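Local atomic coordinates of endonuclease 2 (Arabidopsis thaliana, PDB entry 4CXP), a protein that cleaves RNA and single-stranded DNA, and double-stranded DNA less readily, as a metal-dependent endonuclease yielding 5'-phosphorylated products. Residues 37-51 and 111-123. Numbering follows the deposited sequence.
Sequences LSSLCLWADRVKFRY and LTEALLFVSHFMG. With ZN (zinc ion), chain E; NAG (2-acetamido-2-deoxy-beta-D-glucopyranose), chain C; SO4 (sulfate ion), chain K; SO4 (sulfate ion), chain I.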
ATOM      1  N   LEU A  37       2.737  -4.546  14.869  1.00 11.42           N
ATOM      2  CA  LEU A  37       2.173  -4.947  13.598  1.00 11.17           C
ATOM      3  C   LEU A  37       3.190  -4.745  12.467  1.00 10.82           C
ATOM      4  O   LEU A  37       3.294  -5.566  11.554  1.00 11.77           O
ATOM      5  CB  LEU A  37       0.895  -4.143  13.322  1.00 12.44           C
ATOM      6  CG  LEU A  37       0.207  -4.406  11.978  1.00 12.62           C
ATOM      7  CD1 LEU A  37      -0.247  -5.859  11.820  1.00 13.86           C
ATOM      8  CD2 LEU A  37      -0.961  -3.450  11.838  1.00 14.44           C
ATOM      9  N   SER A  38       3.921  -3.637  12.513  1.00 10.97           N
ATOM     10  CA  SER A  38       4.878  -3.316  11.473  1.00 11.94           C
ATOM     11  C   SER A  38       5.993  -4.328  11.329  1.00 13.17           C
ATOM     12  O   SER A  38       6.572  -4.422  10.273  1.00 17.80           O
ATOM     13  CB  SER A  38       5.428  -1.904  11.656  1.00 12.36           C
ATOM     14  OG  SER A  38       6.406  -1.829  12.659  1.00 14.34           O
ATOM     15  N   SER A  39       6.237  -5.150  12.333  1.00 11.62           N
ATOM     16  CA  SER A  39       7.266  -6.177  12.217  1.00 12.72           C
ATOM     17  C   SER A  39       6.870  -7.296  11.258  1.00 12.37           C
ATOM     18  O   SER A  39       7.721  -8.044  10.835  1.00 15.59           O
ATOM     19  CB  SER A  39       7.612  -6.753  13.567  1.00 15.54           C
ATOM     20  OG  SER A  39       6.588  -7.578  14.038  1.00 17.74           O
ATOM     21  N   LEU A  40       5.588  -7.383  10.898  1.00 11.80           N
ATOM     22  CA  LEU A  40       5.081  -8.436  10.018  1.00 12.32           C
ATOM     23  C   LEU A  40       4.346  -7.897   8.785  1.00 11.83           C
ATOM     24  O   LEU A  40       3.671  -8.628   8.084  1.00 12.90           O
ATOM     25  CB  LEU A  40       4.158  -9.357  10.792  1.00 13.07           C
ATOM     26  CG  LEU A  40       4.890 -10.321  11.716  1.00 14.11           C
ATOM     27  CD1 LEU A  40       3.889 -10.997  12.636  1.00 15.81           C
ATOM     28  CD2 LEU A  40       5.667 -11.375  10.926  1.00 16.48           C
ATOM     29  N   CYS A  41       4.523  -6.621   8.500  1.00 13.28           N
ATOM     30  CA  CYS A  41       3.749  -6.078   7.366  0.50 12.26           C
ATOM     31  C   CYS A  41       4.351  -6.396   5.996  1.00 12.40           C
ATOM     32  O   CYS A  41       3.744  -6.033   5.000  1.00 12.87           O
ATOM     33  CB  CYS A  41       3.403  -4.584   7.539  0.50 11.95           C
ATOM     34  SG  CYS A  41       2.016  -4.407   8.692  0.50 13.72           S
ATOM     35  N   LEU A  42       5.446  -7.154   5.950  1.00 12.00           N
ATOM     36  CA  LEU A  42       5.970  -7.755   4.711  1.00 12.55           C
ATOM     37  C   LEU A  42       5.747  -9.270   4.640  1.00 11.91           C
ATOM     38  O   LEU A  42       6.106  -9.896   3.643  1.00 12.45           O
ATOM     39  CB  LEU A  42       7.461  -7.428   4.502  1.00 14.02           C
ATOM     40  CG  LEU A  42       7.897  -7.006   3.098  1.00 16.20           C
ATOM     41  CD1 LEU A  42       7.217  -5.766   2.587  1.00 15.10           C
ATOM     42  CD2 LEU A  42       9.404  -6.818   3.090  1.00 16.85           C
ATOM     43  N   TRP A  43       5.108  -9.851   5.650  1.00 10.91           N
ATOM     44  CA  TRP A  43       4.869 -11.288   5.654  1.00 11.66           C
ATOM     45  C   TRP A  43       4.180 -11.741   4.376  1.00 10.66           C
ATOM     46  O   TRP A  43       4.558 -12.750   3.794  1.00 11.55           O
ATOM     47  CB  TRP A  43       4.039 -11.692   6.879  1.00 12.00           C
ATOM     48  CG  TRP A  43       3.604 -13.114   6.863  1.00 12.18           C
ATOM     49  CD1 TRP A  43       4.300 -14.195   7.313  1.00 14.13           C
ATOM     50  CD2 TRP A  43       2.357 -13.619   6.366  1.00 12.06           C
ATOM     51  NE1 TRP A  43       3.579 -15.340   7.116  1.00 14.69           N
ATOM     52  CE2 TRP A  43       2.379 -15.018   6.542  1.00 13.06           C
ATOM     53  CE3 TRP A  43       1.226 -13.028   5.802  1.00 11.47           C
ATOM     54  CZ2 TRP A  43       1.329 -15.830   6.163  1.00 13.37           C
ATOM     55  CZ3 TRP A  43       0.188 -13.839   5.398  1.00 11.99           C
ATOM     56  CH2 TRP A  43       0.241 -15.226   5.595  1.00 13.14           C
ATOM     57  N   ALA A  44       3.207 -10.979   3.889  1.00 10.10           N
ATOM     58  CA  ALA A  44       2.499 -11.421   2.701  1.00 10.15           C
ATOM     59  C   ALA A  44       3.438 -11.581   1.508  1.00  9.55           C
ATOM     60  O   ALA A  44       3.263 -12.462   0.674  1.00 10.63           O
ATOM     61  CB  ALA A  44       1.364 -10.484   2.355  1.00 10.69           C
ATOM     62  N   ASP A  45       4.423 -10.698   1.385  1.00  9.91           N
ATOM     63  CA  ASP A  45       5.375 -10.848   0.286  1.00 10.76           C
ATOM     64  C   ASP A  45       6.186 -12.145   0.399  1.00 11.35           C
ATOM     65  O   ASP A  45       6.573 -12.696  -0.625  1.00 14.23           O
ATOM     66  CB  ASP A  45       6.333  -9.660   0.202  1.00 11.06           C
ATOM     67  CG  ASP A  45       5.797  -8.488  -0.553  1.00 10.06           C
ATOM     68  OD1 ASP A  45       4.727  -8.540  -1.166  1.00  9.80           O
ATOM     69  OD2 ASP A  45       6.505  -7.465  -0.504  1.00 14.84           O
ATOM     70  N   ARG A  46       6.384 -12.629   1.620  1.00 11.21           N
ATOM     71  CA  ARG A  46       7.185 -13.824   1.877  0.50 12.81           C
ATOM     72  C   ARG A  46       6.416 -15.129   1.720  1.00 12.37           C
ATOM     73  O   ARG A  46       6.983 -16.181   1.917  1.00 13.56           O
ATOM     74  CB  ARG A  46       7.800 -13.755   3.273  0.50 15.62           C
ATOM     75  CG  ARG A  46       8.847 -12.671   3.401  0.50 15.87           C
ATOM     76  CD  ARG A  46       9.661 -12.854   4.668  0.50 17.21           C
ATOM     77  NE  ARG A  46       8.855 -12.668   5.869  0.50 17.92           N
ATOM     78  CZ  ARG A  46       8.404 -13.647   6.650  0.50 17.87           C
ATOM     79  NH1 ARG A  46       8.680 -14.931   6.383  0.50 17.43           N
ATOM     80  NH2 ARG A  46       7.688 -13.330   7.713  0.50 19.56           N
ATOM     81  N   VAL A  47       5.138 -15.057   1.339  1.00 11.89           N
ATOM     82  CA  VAL A  47       4.352 -16.263   1.019  1.00 12.27           C
ATOM     83  C   VAL A  47       3.848 -16.265  -0.426  1.00 12.12           C
ATOM     84  O   VAL A  47       2.992 -17.059  -0.796  1.00 13.78           O
ATOM     85  CB  VAL A  47       3.205 -16.522   2.017  1.00 13.47           C
ATOM     86  CG1 VAL A  47       3.781 -16.762   3.407  1.00 16.05           C
ATOM     87  CG2 VAL A  47       2.175 -15.411   2.022  1.00 12.97           C
ATOM     88  N   LYS A  48       4.407 -15.407  -1.267  1.00 11.13           N
ATOM     89  CA  LYS A  48       4.039 -15.362  -2.686  1.00 11.63           C
ATOM     90  C   LYS A  48       4.228 -16.681  -3.410  1.00 11.40           C
ATOM     91  O   LYS A  48       3.525 -16.934  -4.389  1.00 12.91           O
ATOM     92  CB  LYS A  48       4.813 -14.258  -3.431  1.00 11.69           C
ATOM     93  CG  LYS A  48       4.256 -12.872  -3.209  1.00 11.70           C
ATOM     94  CD  LYS A  48       5.130 -11.832  -3.889  1.00 13.28           C
ATOM     95  CE  LYS A  48       4.566 -10.431  -3.721  1.00 11.85           C
ATOM     96  NZ  LYS A  48       5.517  -9.416  -4.244  1.00 13.73           N
ATOM     97  N   PHE A  49       5.200 -17.480  -2.988  1.00 11.95           N
ATOM     98  CA  PHE A  49       5.462 -18.779  -3.625  1.00 12.24           C
ATOM     99  C   PHE A  49       4.949 -19.951  -2.824  1.00 12.43           C
ATOM    100  O   PHE A  49       4.444 -20.895  -3.399  1.00 14.46           O
ATOM    101  CB  PHE A  49       6.946 -18.907  -3.968  1.00 13.72           C
ATOM    102  CG  PHE A  49       7.338 -17.981  -5.066  1.00 15.21           C
ATOM    103  CD1 PHE A  49       7.071 -18.316  -6.378  1.00 16.96           C
ATOM    104  CD2 PHE A  49       7.865 -16.742  -4.788  1.00 17.71           C
ATOM    105  CE1 PHE A  49       7.390 -17.460  -7.405  1.00 19.80           C
ATOM    106  CE2 PHE A  49       8.181 -15.860  -5.813  1.00 19.30           C
ATOM    107  CZ  PHE A  49       7.937 -16.220  -7.119  1.00 20.17           C
ATOM    108  N   ARG A  50       5.050 -19.892  -1.513  1.00 12.33           N
ATOM    109  CA  ARG A  50       4.454 -20.946  -0.684  1.00 13.17           C
ATOM    110  C   ARG A  50       2.939 -20.988  -0.871  1.00 13.38           C
ATOM    111  O   ARG A  50       2.348 -22.062  -0.906  1.00 15.06           O
ATOM    112  CB  ARG A  50       4.796 -20.732   0.764  1.00 13.33           C
ATOM    113  CG  ARG A  50       6.209 -21.181   1.093  1.00 14.49           C
ATOM    114  CD  ARG A  50       6.537 -20.945   2.543  1.00 14.19           C
ATOM    115  NE  ARG A  50       6.724 -19.540   2.856  1.00 14.69           N
ATOM    116  CZ  ARG A  50       6.904 -19.072   4.086  1.00 16.42           C
ATOM    117  NH1 ARG A  50       6.900 -19.887   5.130  1.00 18.55           N
ATOM    118  NH2 ARG A  50       7.087 -17.778   4.283  1.00 17.50           N
ATOM    119  N   TYR A  51       2.317 -19.812  -0.995  1.00 13.22           N
ATOM    120  CA  TYR A  51       0.883 -19.663  -1.296  1.00 13.39           C
ATOM    121  C   TYR A  51       0.796 -19.023  -2.665  1.00 13.14           C
ATOM    122  O   TYR A  51       0.576 -17.819  -2.806  1.00 13.21           O
ATOM    123  CB  TYR A  51       0.180 -18.775  -0.268  1.00 13.44           C
ATOM    124  CG  TYR A  51       0.102 -19.272   1.158  1.00 14.06           C
ATOM    125  CD1 TYR A  51       0.219 -20.611   1.502  1.00 17.02           C
ATOM    126  CD2 TYR A  51      -0.149 -18.366   2.179  1.00 16.05           C
ATOM    127  CE1 TYR A  51       0.094 -21.014   2.829  1.00 19.01           C
ATOM    128  CE2 TYR A  51      -0.266 -18.758   3.501  1.00 18.03           C
ATOM    129  CZ  TYR A  51      -0.147 -20.080   3.827  1.00 17.91           C
ATOM    130  OH  TYR A  51      -0.278 -20.478   5.144  1.00 20.74           O
ATOM    131  N   LEU A 111      -7.076 -16.190  11.249  1.00 14.19           N
ATOM    132  CA  LEU A 111      -7.288 -14.752  11.323  1.00 13.41           C
ATOM    133  C   LEU A 111      -6.009 -13.974  11.589  1.00 12.97           C
ATOM    134  O   LEU A 111      -5.974 -12.771  11.335  1.00 13.47           O
ATOM    135  CB  LEU A 111      -8.389 -14.408  12.325  1.00 14.93           C
ATOM    136  CG  LEU A 111      -9.774 -14.980  11.955  1.00 16.34           C
ATOM    137  CD1 LEU A 111     -10.849 -14.471  12.897  1.00 18.25           C
ATOM    138  CD2 LEU A 111     -10.185 -14.690  10.518  1.00 17.13           C
ATOM    139  N   THR A 112      -4.944 -14.638  12.047  1.00 13.29           N
ATOM    140  CA  THR A 112      -3.639 -14.001  12.045  1.00 12.54           C
ATOM    141  C   THR A 112      -3.205 -13.730  10.599  1.00 11.96           C
ATOM    142  O   THR A 112      -2.797 -12.619  10.264  1.00 12.21           O
ATOM    143  CB  THR A 112      -2.599 -14.839  12.781  1.00 13.66           C
ATOM    144  OG1 THR A 112      -2.993 -14.927  14.156  1.00 15.60           O
ATOM    145  CG2 THR A 112      -1.203 -14.248  12.658  1.00 15.48           C
ATOM    146  N   GLU A 113      -3.313 -14.729   9.739  1.00 12.15           N
ATOM    147  CA  GLU A 113      -3.047 -14.501   8.320  1.00 11.55           C
ATOM    148  C   GLU A 113      -3.960 -13.418   7.768  1.00 11.14           C
ATOM    149  O   GLU A 113      -3.504 -12.562   7.013  1.00 11.24           O
ATOM    150  CB  GLU A 113      -3.179 -15.779   7.490  1.00 12.60           C
ATOM    151  CG  GLU A 113      -2.093 -16.791   7.791  1.00 13.34           C
ATOM    152  CD  GLU A 113      -2.016 -17.971   6.832  1.00 15.01           C
ATOM    153  OE1 GLU A 113      -2.925 -18.152   5.987  1.00 17.78           O
ATOM    154  OE2 GLU A 113      -1.025 -18.731   6.940  1.00 16.11           O
ATOM    155  N   ALA A 114      -5.242 -13.416   8.115  1.00 11.43           N
ATOM    156  CA  ALA A 114      -6.135 -12.404   7.561  1.00 11.23           C
ATOM    157  C   ALA A 114      -5.674 -10.998   7.958  1.00 10.48           C
ATOM    158  O   ALA A 114      -5.700 -10.088   7.129  1.00 10.47           O
ATOM    159  CB  ALA A 114      -7.569 -12.627   8.000  1.00 11.53           C
ATOM    160  N   LEU A 115      -5.255 -10.821   9.210  1.00 10.68           N
ATOM    161  CA  LEU A 115      -4.749  -9.525   9.664  1.00 10.15           C
ATOM    162  C   LEU A 115      -3.512  -9.118   8.870  1.00 10.09           C
ATOM    163  O   LEU A 115      -3.386  -7.965   8.445  1.00 10.14           O
ATOM    164  CB  LEU A 115      -4.440  -9.586  11.167  1.00 10.72           C
ATOM    165  CG  LEU A 115      -3.790  -8.324  11.727  1.00 11.19           C
ATOM    166  CD1 LEU A 115      -4.678  -7.080  11.572  1.00 11.90           C
ATOM    167  CD2 LEU A 115      -3.402  -8.558  13.180  1.00 12.47           C
ATOM    168  N   LEU A 116      -2.583 -10.047   8.693  1.00 10.00           N
ATOM    169  CA  LEU A 116      -1.344  -9.735   8.004  1.00 10.11           C
ATOM    170  C   LEU A 116      -1.573  -9.460   6.525  1.00  9.87           C
ATOM    171  O   LEU A 116      -0.920  -8.589   5.944  1.00 10.08           O
ATOM    172  CB  LEU A 116      -0.316 -10.851   8.221  1.00 10.86           C
ATOM    173  CG  LEU A 116       0.072 -11.108   9.682  1.00 12.12           C
ATOM    174  CD1 LEU A 116       1.130 -12.185   9.742  1.00 13.24           C
ATOM    175  CD2 LEU A 116       0.554  -9.838  10.387  1.00 13.47           C
ATOM    176  N   PHE A 117      -2.496 -10.187   5.917  1.00  9.98           N
ATOM    177  CA  PHE A 117      -2.857  -9.930   4.533  1.00  9.66           C
ATOM    178  C   PHE A 117      -3.551  -8.572   4.387  1.00  9.98           C
ATOM    179  O   PHE A 117      -3.190  -7.794   3.522  1.00 10.60           O
ATOM    180  CB  PHE A 117      -3.777 -11.032   3.988  1.00 10.22           C
ATOM    181  CG  PHE A 117      -3.079 -12.286   3.519  1.00 10.59           C
ATOM    182  CD1 PHE A 117      -2.036 -12.233   2.604  1.00 11.18           C
ATOM    183  CD2 PHE A 117      -3.523 -13.540   3.943  1.00 11.68           C
ATOM    184  CE1 PHE A 117      -1.456 -13.387   2.117  1.00 11.77           C
ATOM    185  CE2 PHE A 117      -2.942 -14.697   3.460  1.00 12.76           C
ATOM    186  CZ  PHE A 117      -1.912 -14.627   2.549  1.00 12.96           C
ATOM    187  N   VAL A 118      -4.544  -8.270   5.219  1.00 10.20           N
ATOM    188  CA  VAL A 118      -5.224  -7.027   5.009  0.50 10.26           C
ATOM    189  C   VAL A 118      -4.273  -5.837   5.268  1.00  9.57           C
ATOM    190  O   VAL A 118      -4.362  -4.824   4.573  1.00  9.90           O
ATOM    191  CB  VAL A 118      -6.547  -7.009   5.784  0.50 10.90           C
ATOM    192  CG1 VAL A 118      -6.330  -6.613   7.226  0.50 10.42           C
ATOM    193  CG2 VAL A 118      -7.534  -6.107   5.093  0.50 11.77           C
ATOM    194  N   SER A 119      -3.359  -5.970   6.224  1.00  9.39           N
ATOM    195  CA  SER A 119      -2.427  -4.906   6.523  0.70  9.26           C
ATOM    196  C   SER A 119      -1.504  -4.650   5.336  1.00  9.13           C
ATOM    197  O   SER A 119      -1.286  -3.512   4.935  1.00 10.40           O
ATOM    198  CB  SER A 119      -1.638  -5.250   7.783  0.70  9.42           C
ATOM    199  OG  SER A 119      -2.517  -5.307   8.907  0.70  9.47           O
ATOM    200  N   HIS A 120      -0.956  -5.709   4.773  1.00  8.55           N
ATOM    201  CA  HIS A 120      -0.081  -5.579   3.621  1.00  8.04           C
ATOM    202  C   HIS A 120      -0.845  -5.075   2.393  1.00  8.02           C
ATOM    203  O   HIS A 120      -0.374  -4.182   1.693  1.00  8.38           O
ATOM    204  CB  HIS A 120       0.560  -6.937   3.300  1.00  8.48           C
ATOM    205  CG  HIS A 120       1.556  -6.875   2.198  1.00  8.14           C
ATOM    206  ND1 HIS A 120       2.888  -6.622   2.418  1.00  8.47           N
ATOM    207  CD2 HIS A 120       1.423  -7.050   0.864  1.00  8.46           C
ATOM    208  CE1 HIS A 120       3.527  -6.626   1.260  1.00  8.43           C
ATOM    209  NE2 HIS A 120       2.664  -6.897   0.299  1.00  8.29           N
ATOM    210  N   PHE A 121      -1.999  -5.662   2.116  1.00  8.12           N
ATOM    211  CA  PHE A 121      -2.750  -5.304   0.915  1.00  8.26           C
ATOM    212  C   PHE A 121      -3.329  -3.894   0.983  1.00  8.28           C
ATOM    213  O   PHE A 121      -3.382  -3.217  -0.044  1.00  8.31           O
ATOM    214  CB  PHE A 121      -3.834  -6.350   0.635  1.00  8.98           C
ATOM    215  CG  PHE A 121      -3.292  -7.713   0.263  1.00  9.17           C
ATOM    216  CD1 PHE A 121      -2.141  -7.860  -0.479  1.00  9.21           C
ATOM    217  CD2 PHE A 121      -3.973  -8.854   0.646  1.00  9.59           C
ATOM    218  CE1 PHE A 121      -1.666  -9.117  -0.807  1.00  9.65           C
ATOM    219  CE2 PHE A 121      -3.502 -10.114   0.317  1.00 10.46           C
ATOM    220  CZ  PHE A 121      -2.342 -10.239  -0.407  1.00 10.11           C
ATOM    221  N   MET A 122      -3.734  -3.426   2.161  1.00  8.28           N
ATOM    222  CA  MET A 122      -4.126  -2.031   2.282  0.70  8.18           C
ATOM    223  C   MET A 122      -2.954  -1.124   1.904  1.00  8.19           C
ATOM    224  O   MET A 122      -3.138  -0.057   1.315  1.00  9.28           O
ATOM    225  CB  MET A 122      -4.609  -1.712   3.683  0.70  8.85           C
ATOM    226  CG  MET A 122      -5.193  -0.307   3.794  0.70  8.78           C
ATOM    227  SD  MET A 122      -6.676  -0.059   2.800  0.70 10.15           S
ATOM    228  CE  MET A 122      -7.872  -0.897   3.841  0.70 13.26           C
ATOM    229  N   GLY A 123      -1.728  -1.528   2.228  1.00  8.17           N
ATOM    230  CA  GLY A 123      -0.582  -0.812   1.742  1.00  8.24           C
ATOM    231  C   GLY A 123      -0.400  -0.897   0.242  1.00  7.66           C
ATOM    232  O   GLY A 123      -0.262   0.121  -0.436  1.00  7.85           O
TER
HETATM  233 ZN    ZN E 931       3.058  -6.967  -1.854  1.00  9.99          ZN
HETATM  234  C1  NAG C   1      -1.890 -19.024  11.364  1.00 16.60           C
HETATM  235  C2  NAG C   1      -1.333 -20.226  12.093  1.00 18.35           C
HETATM  236  C3  NAG C   1       0.072 -19.922  12.609  1.00 18.63           C
HETATM  237  C4  NAG C   1       0.973 -19.440  11.476  1.00 17.35           C
HETATM  238  C5  NAG C   1       0.312 -18.238  10.802  1.00 16.37           C
HETATM  239  C6  NAG C   1       1.104 -17.720   9.605  1.00 16.74           C
HETATM  240  C7  NAG C   1      -2.935 -21.821  13.160  1.00 28.05           C
HETATM  241  C8  NAG C   1      -2.712 -22.816  12.066  1.00 30.68           C
HETATM  242  N2  NAG C   1      -2.274 -20.657  13.136  1.00 22.14           N
HETATM  243  O3  NAG C   1       0.614 -21.056  13.258  1.00 23.56           O
HETATM  244  O4  NAG C   1       2.190 -19.004  12.040  1.00 17.62           O
HETATM  245  O5  NAG C   1      -0.964 -18.599  10.365  1.00 15.96           O
HETATM  246  O6  NAG C   1       1.102 -18.657   8.559  1.00 18.68           O
HETATM  247  O7  NAG C   1      -3.711 -22.134  14.087  1.00 39.08           O
HETATM  248  S   SO4 K 963       6.428 -17.719   8.093  0.70 22.47           S
HETATM  249  O1  SO4 K 963       6.787 -16.871   6.950  0.70 26.06           O
HETATM  250  O2  SO4 K 963       6.809 -19.114   7.777  0.70 25.08           O
HETATM  251  O3  SO4 K 963       4.983 -17.655   8.364  0.70 19.12           O
HETATM  252  O4  SO4 K 963       7.167 -17.271   9.292  0.70 27.13           O
HETATM  253  S   SO4 I 961       5.285  -5.807  -3.152  0.70  9.28           S
HETATM  254  O1  SO4 I 961       6.614  -6.449  -2.820  0.70 10.05           O
HETATM  255  O2  SO4 I 961       4.331  -6.863  -3.833  0.70  9.78           O
HETATM  256  O3  SO4 I 961       5.624  -4.526  -3.900  0.70  8.49           O
HETATM  257  O4  SO4 I 961       4.615  -5.474  -1.857  0.70  6.02           O
HETATM  258  O   HOH W   1       1.905  -9.014   5.764  1.00 10.86           O
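Trp43 and Phe117 meet edge to face: Trp43 CZ3 stands 3.5 Å above the centre of the Phe117 ring, with the planes 66° apart. A first torsion that sets CG opposite the backbone N (chi1 173°) swings the indole against helix 111-124. There Leu116 CD1 covers one indole face, 4.2 Å from the centroid of the five-membered ring, while Val47 CG1 covers the other. Were Trp43 an alanine, a gap would probably open between Leu116 and Val47, and the Phe117 face would lose its edge-on partner. Alongside, Ala44 CB makes a CH-pi contact over the His120 ring, 3.9 Å from its centroid, and a water joins Leu40 O and Ala44 N to Leu116 O. At one polar margin Tyr51 OH donates to the syn lone pair of Glu113 OE2 (2.6 Å), which also accepts from O6 of the Asn110-linked NAG. At the other, His120 ND1 gives Cys41 O a nearly straight bond in the imidazole plane (2.8 Å, 169°), which with the zinc bond of NE2 (2.2 Å) fixes the ring's rotation. Asp45 OD1 (2.4 Å), His58, Asp124 and a chelating sulfate complete this site, part of the three-zinc cluster characteristic of S1/P1 nucleases, where Asp45 is probably important for catalysis.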